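Local structure of PH1570-like domain-containing protein (Pyrococcus horikoshii, 2HQ4) at residues R40-L43 against L44-Y48; E49-L52 against P53-G56; I72-E75 against G76-Q80. The protein is of unknown function, a small archaeal protein of the Ph1570 family that folds around an extended antiparallel sheet. One frame throughout, in Å; residues are numbered along the deposited sequence.

Contact 1 of 3, residues R40-L43 against L44-Y48; sequences RKVL and LAMIY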
ATOM      1  N   ARG A  40      -3.533  -6.141   3.626  1.00 19.06           N
ATOM      2  CA  ARG A  40      -4.827  -5.519   3.980  1.00 20.12           C
ATOM      3  C   ARG A  40      -4.800  -4.595   5.198  1.00 19.56           C
ATOM      4  O   ARG A  40      -5.489  -3.572   5.219  1.00 18.00           O
ATOM      5  CB  ARG A  40      -5.976  -6.533   4.008  1.00 19.95           C
ATOM      6  CG  ARG A  40      -6.484  -6.917   2.556  1.00 19.60           C
ATOM      7  CD  ARG A  40      -7.296  -8.237   2.536  1.00 23.73           C
ATOM      8  NE  ARG A  40      -6.690  -9.206   3.458  1.00 31.06           N
ATOM      9  CZ  ARG A  40      -7.359 -10.167   4.082  1.00 35.29           C
ATOM     10  NH1 ARG A  40      -8.667 -10.304   3.872  1.00 39.09           N
ATOM     11  NH2 ARG A  40      -6.728 -10.970   4.926  1.00 36.87           N
ATOM     12  N   LYS A  41      -4.000  -4.928   6.208  1.00 19.16           N
ATOM     13  CA  LYS A  41      -3.916  -4.070   7.388  1.00 21.29           C
ATOM     14  C   LYS A  41      -3.200  -2.719   7.112  1.00 19.76           C
ATOM     15  O   LYS A  41      -3.483  -1.718   7.748  1.00 18.32           O
ATOM     16  CB  LYS A  41      -3.251  -4.823   8.565  1.00 23.25           C
ATOM     17  CG  LYS A  41      -4.136  -5.950   9.188  1.00 22.74           C
ATOM     18  CD  LYS A  41      -3.443  -6.492  10.459  1.00 26.24           C
ATOM     19  CE  LYS A  41      -4.143  -7.762  11.001  1.00 31.86           C
ATOM     20  NZ  LYS A  41      -3.436  -8.198  12.255  1.00 34.57           N
ATOM     21  N   VAL A  42      -2.227  -2.717   6.201  1.00 18.87           N
ATOM     22  CA  VAL A  42      -1.652  -1.438   5.737  1.00 17.90           C
ATOM     23  C   VAL A  42      -2.754  -0.585   5.081  1.00 17.70           C
ATOM     24  O   VAL A  42      -2.890   0.613   5.363  1.00 17.17           O
ATOM     25  CB  VAL A  42      -0.470  -1.670   4.726  1.00 18.45           C
ATOM     26  CG1 VAL A  42       0.076  -0.312   4.217  1.00 18.04           C
ATOM     27  CG2 VAL A  42       0.618  -2.481   5.412  1.00 17.90           C
ATOM     28  N   LEU A  43      -3.587  -1.204   4.254  1.00 17.13           N
ATOM     29  CA  LEU A  43      -4.652  -0.450   3.596  1.00 17.65           C
ATOM     30  C   LEU A  43      -5.671   0.079   4.635  1.00 17.06           C
ATOM     31  O   LEU A  43      -6.126   1.245   4.574  1.00 14.95           O
ATOM     32  CB  LEU A  43      -5.286  -1.318   2.500  1.00 17.66           C
ATOM     33  CG  LEU A  43      -4.658  -1.162   1.085  1.00 18.93           C
ATOM     34  CD1 LEU A  43      -3.141  -1.315   1.044  1.00 22.04           C
ATOM     35  CD2 LEU A  43      -5.332  -2.163   0.201  1.00 22.08           C
ATOM     36  N   LEU A  44      -5.994  -0.752   5.626  1.00 17.39           N
ATOM     37  CA  LEU A  44      -6.885  -0.326   6.731  1.00 17.77           C
ATOM     38  C   LEU A  44      -6.336   0.869   7.472  1.00 17.36           C
ATOM     39  O   LEU A  44      -7.067   1.835   7.772  1.00 18.76           O
ATOM     40  CB  LEU A  44      -7.085  -1.467   7.753  1.00 18.12           C
ATOM     41  CG  LEU A  44      -7.941  -2.604   7.240  1.00 20.16           C
ATOM     42  CD1 LEU A  44      -7.966  -3.789   8.274  1.00 21.09           C
ATOM     43  CD2 LEU A  44      -9.334  -2.042   7.049  1.00 22.16           C
ATOM     44  N   ALA A  45      -5.041   0.832   7.767  1.00 17.03           N
ATOM     45  CA  ALA A  45      -4.406   1.960   8.447  1.00 16.72           C
ATOM     46  C   ALA A  45      -4.449   3.232   7.591  1.00 17.23           C
ATOM     47  O   ALA A  45      -4.665   4.332   8.112  1.00 18.26           O
ATOM     48  CB  ALA A  45      -2.964   1.595   8.820  1.00 16.90           C
ATOM     49  N   MET A  46      -4.241   3.090   6.283  1.00 15.39           N
ATOM     50  CA  MET A  46      -4.338   4.251   5.370  1.00 15.48           C
ATOM     51  C   MET A  46      -5.747   4.865   5.384  1.00 16.84           C
ATOM     52  O   MET A  46      -5.883   6.090   5.338  1.00 17.35           O
ATOM     53  CB  MET A  46      -3.985   3.813   3.916  1.00 15.08           C
ATOM     54  CG  MET A  46      -2.476   3.387   3.700  1.00 16.03           C
ATOM     55  SD  MET A  46      -2.160   2.575   2.109  1.00  8.38           S
ATOM     56  CE  MET A  46      -2.364   4.011   1.022  1.00 18.85           C
ATOM     57  N   ILE A  47      -6.786   4.023   5.404  1.00 17.05           N
ATOM     58  CA  ILE A  47      -8.195   4.472   5.433  1.00 17.94           C
ATOM     59  C   ILE A  47      -8.491   5.219   6.731  1.00 19.08           C
ATOM     60  O   ILE A  47      -9.058   6.319   6.725  1.00 18.54           O
ATOM     61  CB  ILE A  47      -9.174   3.249   5.246  1.00 18.26           C
ATOM     62  CG1 ILE A  47      -9.127   2.763   3.804  1.00 17.66           C
ATOM     63  CG2 ILE A  47     -10.617   3.635   5.598  1.00 17.19           C
ATOM     64  CD1 ILE A  47      -9.662   1.242   3.564  1.00 18.79           C
ATOM     65  N   TYR A  48      -8.093   4.616   7.853  1.00 19.86           N
ATOM     66  CA  TYR A  48      -8.187   5.256   9.154  1.00 22.43           C
ATOM     67  C   TYR A  48      -7.550   6.647   9.155  1.00 22.38           C
ATOM     68  O   TYR A  48      -8.164   7.644   9.605  1.00 22.65           O
ATOM     69  CB  TYR A  48      -7.524   4.353  10.189  1.00 22.68           C
ATOM     70  CG  TYR A  48      -7.637   4.815  11.630  1.00 27.35           C
ATOM     71  CD1 TYR A  48      -8.709   4.409  12.442  1.00 27.24           C
ATOM     72  CD2 TYR A  48      -6.645   5.618  12.197  1.00 26.61           C
ATOM     73  CE1 TYR A  48      -8.795   4.839  13.801  1.00 28.46           C
ATOM     74  CE2 TYR A  48      -6.732   6.054  13.530  1.00 29.09           C
ATOM     75  CZ  TYR A  48      -7.801   5.647  14.312  1.00 28.47           C
ATOM     76  OH  TYR A  48      -7.834   6.072  15.623  1.00 31.93           O
TER
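L43 and M46, one helical turn apart, run abreast in the same direction, and the sulfur of M46 does the touching: SD lies 4.2 Å from L43 CD1. SD also lies 4.2 Å from V42 CG1, so L43 and V42 both meet the sulfur from the side of the preceding turn. M46 reaches this place because its CG stands beside the backbone N, anti to the carbonyl carbon (chi1 -67°); CG then passes 3.3 Å from V42 O, and the bend at chi3 (71°) turns the terminal methyl CE off the line of the chain. This is the first half of helix 40-55, which follows strand 30-36 of the antiparallel sheet: L43 packs on V32 and F34 of that strand and M46 on V32, while I150, K153 and I154 of helix 150-155 also touch the methionine. L43 and L44 further meet helix 61-70, both touching W70. L44 leans back along its own helix, its CG 3.3 Å from R40 O, the carbonyl that accepts L44 N at 2.9 Å. I47 does likewise one turn on, with CG1 3.5 Å from L43 O. Regular i to i+4 bonds, among them M46 N to V42 O at 3.0 Å, fix the spacing of these side chains. K41 starts away from the later turn and only grazes it, CG lying 4.5 Å from L44 CD1, and the guanidinium of R40 turns back to a salt bridge with D38.

Contact 2 of 3, residues E49-L52 against P53-G56; sequences ELYL and PEYG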
ATOM      1  N   GLU A  49      -6.318   6.715   8.667  1.00 21.89           N
ATOM      2  CA  GLU A  49      -5.602   7.976   8.641  1.00 23.29           C
ATOM      3  C   GLU A  49      -6.303   9.006   7.736  1.00 21.74           C
ATOM      4  O   GLU A  49      -6.363  10.178   8.102  1.00 21.02           O
ATOM      5  CB  GLU A  49      -4.138   7.766   8.231  1.00 23.08           C
ATOM      6  CG  GLU A  49      -3.368   9.076   8.064  1.00 27.15           C
ATOM      7  CD  GLU A  49      -1.887   8.877   7.835  1.00 28.42           C
ATOM      8  OE1 GLU A  49      -1.365   7.779   8.147  1.00 33.09           O
ATOM      9  OE2 GLU A  49      -1.227   9.839   7.363  1.00 36.62           O
ATOM     10  N   LEU A  50      -6.849   8.567   6.597  1.00 19.48           N
ATOM     11  CA  LEU A  50      -7.550   9.454   5.677  1.00 20.89           C
ATOM     12  C   LEU A  50      -8.819  10.110   6.291  1.00 22.49           C
ATOM     13  O   LEU A  50      -9.106  11.287   6.020  1.00 20.89           O
ATOM     14  CB  LEU A  50      -7.918   8.740   4.377  1.00 20.24           C
ATOM     15  CG  LEU A  50      -6.851   8.508   3.291  1.00 20.83           C
ATOM     16  CD1 LEU A  50      -7.485   7.763   2.098  1.00 19.34           C
ATOM     17  CD2 LEU A  50      -6.244   9.889   2.805  1.00 20.74           C
ATOM     18  N   TYR A  51      -9.536   9.346   7.121  1.00 22.25           N
ATOM     19  CA  TYR A  51     -10.849   9.746   7.643  1.00 22.04           C
ATOM     20  C   TYR A  51     -10.821  10.176   9.108  1.00 23.80           C
ATOM     21  O   TYR A  51     -11.796  10.751   9.609  1.00 24.54           O
ATOM     22  CB  TYR A  51     -11.915   8.642   7.356  1.00 21.71           C
ATOM     23  CG  TYR A  51     -12.315   8.713   5.909  1.00 20.82           C
ATOM     24  CD1 TYR A  51     -13.276   9.643   5.487  1.00 21.45           C
ATOM     25  CD2 TYR A  51     -11.618   7.988   4.928  1.00 20.56           C
ATOM     26  CE1 TYR A  51     -13.613   9.779   4.130  1.00 19.76           C
ATOM     27  CE2 TYR A  51     -11.936   8.115   3.546  1.00 20.50           C
ATOM     28  CZ  TYR A  51     -12.943   9.009   3.168  1.00 21.11           C
ATOM     29  OH  TYR A  51     -13.276   9.150   1.847  1.00 22.24           O
ATOM     30  N   LEU A  52      -9.685   9.959   9.765  1.00 25.34           N
ATOM     31  CA  LEU A  52      -9.441  10.431  11.126  1.00 27.97           C
ATOM     32  C   LEU A  52      -9.818  11.900  11.326  1.00 27.95           C
ATOM     33  O   LEU A  52     -10.492  12.217  12.318  1.00 28.88           O
ATOM     34  CB  LEU A  52      -7.987  10.176  11.542  1.00 27.85           C
ATOM     35  CG  LEU A  52      -7.477  10.600  12.902  1.00 29.47           C
ATOM     36  CD1 LEU A  52      -8.382  10.016  13.993  1.00 27.48           C
ATOM     37  CD2 LEU A  52      -6.057  10.073  13.046  1.00 30.83           C
ATOM     38  N   PRO A  53      -9.395  12.796  10.410  1.00 28.45           N
ATOM     39  CA  PRO A  53      -9.789  14.199  10.568  1.00 28.36           C
ATOM     40  C   PRO A  53     -11.300  14.462  10.600  1.00 28.52           C
ATOM     41  O   PRO A  53     -11.725  15.352  11.320  1.00 28.98           O
ATOM     42  CB  PRO A  53      -9.159  14.880   9.337  1.00 28.76           C
ATOM     43  CG  PRO A  53      -7.945  14.022   9.002  1.00 28.88           C
ATOM     44  CD  PRO A  53      -8.509  12.624   9.236  1.00 27.88           C
ATOM     45  N   GLU A  54     -12.106  13.736   9.824  1.00 28.97           N
ATOM     46  CA  GLU A  54     -13.564  13.903   9.865  1.00 29.00           C
ATOM     47  C   GLU A  54     -14.215  13.192  11.050  1.00 28.83           C
ATOM     48  O   GLU A  54     -15.225  13.670  11.551  1.00 29.78           O
ATOM     49  CB  GLU A  54     -14.258  13.361   8.617  1.00 29.25           C
ATOM     50  CG  GLU A  54     -14.021  14.074   7.352  1.00 34.28           C
ATOM     51  CD  GLU A  54     -14.374  13.191   6.141  1.00 38.42           C
ATOM     52  OE1 GLU A  54     -15.548  12.715   6.041  1.00 42.85           O
ATOM     53  OE2 GLU A  54     -13.485  12.980   5.297  1.00 34.25           O
ATOM     54  N   TYR A  55     -13.676  12.057  11.490  1.00 28.27           N
ATOM     55  CA  TYR A  55     -14.346  11.229  12.520  1.00 28.02           C
ATOM     56  C   TYR A  55     -13.844  11.340  13.967  1.00 30.54           C
ATOM     57  O   TYR A  55     -14.551  10.933  14.914  1.00 31.85           O
ATOM     58  CB  TYR A  55     -14.288   9.751  12.118  1.00 26.87           C
ATOM     59  CG  TYR A  55     -15.303   9.372  11.049  1.00 23.12           C
ATOM     60  CD1 TYR A  55     -16.555   8.847  11.390  1.00 21.61           C
ATOM     61  CD2 TYR A  55     -15.014   9.568   9.713  1.00 20.77           C
ATOM     62  CE1 TYR A  55     -17.497   8.542  10.396  1.00 21.32           C
ATOM     63  CE2 TYR A  55     -15.900   9.223   8.724  1.00 20.58           C
ATOM     64  CZ  TYR A  55     -17.141   8.715   9.065  1.00 21.67           C
ATOM     65  OH  TYR A  55     -18.005   8.400   8.056  1.00 22.11           O
ATOM     66  N   GLY A  56     -12.628  11.823  14.167  1.00 32.65           N
ATOM     67  CA  GLY A  56     -11.953  11.612  15.457  1.00 34.84           C
ATOM     68  C   GLY A  56     -11.529  10.149  15.619  1.00 37.66           C
ATOM     69  O   GLY A  56     -11.839   9.297  14.762  1.00 37.29           O
TER
HETATM   70  O   HOH W   1     -11.091  13.078   6.885  1.00 24.93           O
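E54 lies alongside Y51 and runs in the same direction, its OE2 approaching the ring obliquely, 3.3 Å from Y51 CD1, with ring and carboxylate planes 64° apart; OE1 sits near the ring plane at the edge. Y55 comes from the following turn: its CD2 is 4.0 Å from Y51 CB, and Y51 O lies in the plane of the Y55 ring, at its edge. That carbonyl also takes the Y55 N bond of 3.0 Å and a weak one from E54 N. The helix is kinked here: P53 has no N-H to give to E49 O, which instead faces P53 CD at 3.4 Å. A water fills in, donating to L50 O at 2.8 Å and to E54 OE2 at 2.9 Å. G56, with positive phi, ends the helix, its N bonded to L52 O at 2.9 Å. Farther out, Y51 OH is hydrogen-bonded to D25 OD2. An alanine in place of Y51 would remove the ring and hydroxyl, and is likely to leave D25 without this mate and open a gap beside E54. K27 forms a salt bridge with E54, and E13 of strand 10-13 bonds Y55 OH. The last turns of helix 40-55 touch both that strand, through E13, and helix 61-70, through P62, two elements also joined by the disulfide C12-C65.

Contact 3 of 3, residues I72-E75 against G76-Q80; sequences IYLE and GEEIQ
The backbone arrives extended at E75 and then folds into two overlapping type I turns, E78 N bonding to E75 O at 2.8 Å and I79 N to G76 O at 2.9 Å, to make the single 3-10 turn 76-78. E78 turns its side chain back over the start of this turn. Its CG stands anti to the carbonyl carbon (chi1 -52°) and the chain is extended beyond it, which carries OE2 to E75 N, a straight bond of 3.3 Å with an N-H...O angle of 166° that reaches the oxygen from above the carboxylate plane. The aliphatic part of E78 crosses E75 at a slant, CG lying 3.3 Å from E75 O. E75 thus uses both its backbone N-H and its carbonyl on the same residue three places on. E78, third residue of the turn, bonds by its carboxylate to the N-H of E75, in the N-cap place; this resembles one half of a capping box, here at the mouth of a short 3-10 turn in the loop between helix 61-70 and strand 87-88. The methyl CD1 of L74 lies 4.0 Å from the same carboxylate's carbon, E78 CD, and L74 CD2 faces I79 CD1 at 4.3 Å. These two hydrophobic residues are buried, both touching W161, the C-terminal residue, and I79 also packs on Y157. L74 O accepts a bond from K67 NZ, tying the loop to helix 61-70. E75 and E77 run side by side, but the end of the E77 side chain is modelled too close to E75 CB, so their carboxylate arrangement is doubtful. Beyond the turn, Q80 folds back so that NE2 donates to E77 O at 3.2 Å, the acceptor lying near the plane of its amide.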
ATOM      1  N   ILE A  72     -11.285  -8.549   9.181  1.00 31.31           N
ATOM      2  CA  ILE A  72     -10.010  -8.360   9.820  1.00 32.15           C
ATOM      3  C   ILE A  72     -10.211  -7.660  11.165  1.00 32.99           C
ATOM      4  O   ILE A  72     -10.990  -6.715  11.265  1.00 32.04           O
ATOM      5  CB  ILE A  72      -9.056  -7.530   8.916  1.00 32.10           C
ATOM      6  CG1 ILE A  72      -8.555  -8.370   7.754  1.00 31.16           C
ATOM      7  CG2 ILE A  72      -7.837  -7.034   9.700  1.00 33.27           C
ATOM      8  CD1 ILE A  72      -7.725  -7.544   6.746  1.00 32.64           C
ATOM      9  N   TYR A  73      -9.505  -8.147  12.180  1.00 34.63           N
ATOM     10  CA  TYR A  73      -9.467  -7.523  13.490  1.00 37.12           C
ATOM     11  C   TYR A  73      -8.304  -6.549  13.574  1.00 36.22           C
ATOM     12  O   TYR A  73      -7.139  -6.912  13.368  1.00 36.27           O
ATOM     13  CB  TYR A  73      -9.397  -8.590  14.614  1.00 39.72           C
ATOM     14  CG  TYR A  73      -9.629  -8.018  15.995  1.00 44.45           C
ATOM     15  CD1 TYR A  73     -10.926  -7.853  16.502  1.00 48.36           C
ATOM     16  CD2 TYR A  73      -8.545  -7.612  16.798  1.00 47.93           C
ATOM     17  CE1 TYR A  73     -11.145  -7.294  17.797  1.00 48.74           C
ATOM     18  CE2 TYR A  73      -8.744  -7.052  18.076  1.00 48.01           C
ATOM     19  CZ  TYR A  73     -10.045  -6.897  18.574  1.00 48.16           C
ATOM     20  OH  TYR A  73     -10.237  -6.344  19.853  1.00 47.39           O
ATOM     21  N   LEU A  74      -8.614  -5.292  13.864  1.00 35.24           N
ATOM     22  CA  LEU A  74      -7.572  -4.282  14.022  1.00 34.72           C
ATOM     23  C   LEU A  74      -8.097  -3.088  14.786  1.00 35.48           C
ATOM     24  O   LEU A  74      -9.000  -2.404  14.330  1.00 35.45           O
ATOM     25  CB  LEU A  74      -7.042  -3.824  12.651  1.00 33.95           C
ATOM     26  CG  LEU A  74      -5.782  -2.951  12.665  1.00 35.02           C
ATOM     27  CD1 LEU A  74      -4.586  -3.658  13.341  1.00 35.65           C
ATOM     28  CD2 LEU A  74      -5.400  -2.470  11.233  1.00 33.24           C
ATOM     29  N   GLU A  75      -7.503  -2.803  15.932  1.00 36.55           N
ATOM     30  CA  GLU A  75      -7.982  -1.734  16.800  1.00 37.58           C
ATOM     31  C   GLU A  75      -7.396  -0.398  16.359  1.00 37.21           C
ATOM     32  O   GLU A  75      -6.194  -0.305  16.131  1.00 35.62           O
ATOM     33  CB  GLU A  75      -7.576  -2.043  18.255  1.00 38.63           C
ATOM     34  CG  GLU A  75      -8.354  -3.204  18.901  1.00 41.74           C
ATOM     35  CD  GLU A  75      -9.833  -2.895  19.041  1.00 46.43           C
ATOM     36  OE1 GLU A  75     -10.167  -1.870  19.665  1.00 50.11           O
ATOM     37  OE2 GLU A  75     -10.667  -3.666  18.517  1.00 50.37           O
ATOM     38  N   GLY A  76      -8.242   0.630  16.250  1.00 38.03           N
ATOM     39  CA  GLY A  76      -7.807   1.973  15.812  1.00 39.32           C
ATOM     40  C   GLY A  76      -6.616   2.496  16.588  1.00 39.90           C
ATOM     41  O   GLY A  76      -5.747   3.183  16.061  1.00 38.63           O
ATOM     42  N   GLU A  77      -6.582   2.123  17.863  1.00 41.72           N
ATOM     43  CA  GLU A  77      -5.557   2.526  18.808  1.00 43.49           C
ATOM     44  C   GLU A  77      -4.188   2.004  18.397  1.00 43.63           C
ATOM     45  O   GLU A  77      -3.150   2.585  18.748  1.00 43.86           O
ATOM     46  CB  GLU A  77      -5.944   1.991  20.201  1.00 44.71           C
ATOM     47  CG  GLU A  77      -7.452   2.157  20.540  1.00 47.24           C
ATOM     48  CD  GLU A  77      -8.364   1.106  19.880  1.00 50.88           C
ATOM     49  OE1 GLU A  77      -7.919  -0.039  19.692  1.00 54.19           O
ATOM     50  OE2 GLU A  77      -9.535   1.406  19.561  1.00 51.95           O
ATOM     51  N   GLU A  78      -4.187   0.911  17.633  1.00 44.20           N
ATOM     52  CA  GLU A  78      -2.942   0.321  17.130  1.00 45.10           C
ATOM     53  C   GLU A  78      -2.336   1.165  16.003  1.00 44.58           C
ATOM     54  O   GLU A  78      -1.180   0.975  15.660  1.00 45.20           O
ATOM     55  CB  GLU A  78      -3.161  -1.122  16.652  1.00 44.84           C
ATOM     56  CG  GLU A  78      -3.853  -2.059  17.657  1.00 46.28           C
ATOM     57  CD  GLU A  78      -3.824  -3.526  17.221  1.00 46.84           C
ATOM     58  OE1 GLU A  78      -2.725  -3.985  16.818  1.00 48.59           O
ATOM     59  OE2 GLU A  78      -4.887  -4.222  17.284  1.00 48.21           O
ATOM     60  N   ILE A  79      -3.110   2.098  15.446  1.00 44.69           N
ATOM     61  CA  ILE A  79      -2.686   2.881  14.264  1.00 44.66           C
ATOM     62  C   ILE A  79      -2.071   4.226  14.655  1.00 45.89           C
ATOM     63  O   ILE A  79      -2.774   5.201  14.927  1.00 44.99           O
ATOM     64  CB  ILE A  79      -3.846   3.059  13.248  1.00 44.51           C
ATOM     65  CG1 ILE A  79      -4.323   1.683  12.742  1.00 43.88           C
ATOM     66  CG2 ILE A  79      -3.431   3.950  12.072  1.00 42.97           C
ATOM     67  CD1 ILE A  79      -5.731   1.669  12.340  1.00 43.18           C
ATOM     68  N   GLN A  80      -0.746   4.258  14.677  1.00 47.48           N
ATOM     69  CA  GLN A  80      -0.004   5.420  15.160  1.00 50.32           C
ATOM     70  C   GLN A  80       1.111   5.804  14.184  1.00 51.50           C
ATOM     71  O   GLN A  80       1.575   4.963  13.410  1.00 51.85           O
ATOM     72  CB  GLN A  80       0.594   5.123  16.544  1.00 50.42           C
ATOM     73  CG  GLN A  80      -0.426   4.770  17.640  1.00 52.60           C
ATOM     74  CD  GLN A  80      -1.213   5.982  18.153  1.00 56.74           C
ATOM     75  OE1 GLN A  80      -0.716   7.113  18.152  1.00 57.55           O
ATOM     76  NE2 GLN A  80      -2.448   5.745  18.597  1.00 57.70           N
TER

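In the fold
Contacts 1 and 2 are successive parts of helix 40-55, their centres 12 Å apart: contact 1 is the buried opening turns and contact 2 the kinked end at the surface. Contact 3, in the loop after helix 61-70, comes back against the first of these, with centres 9 Å apart. I72 lies across R40 and L44, its CD1 3.4 Å from R40 CB and its CG2 3.5 Å from L44 CD1, while I79 CG2 meets Y48 CD2 at 3.6 Å. Contacts 2 and 3 do not touch; their nearest atoms are about 5 Å apart. With the protein's function unknown, the three are read as structural packing and not related to a site.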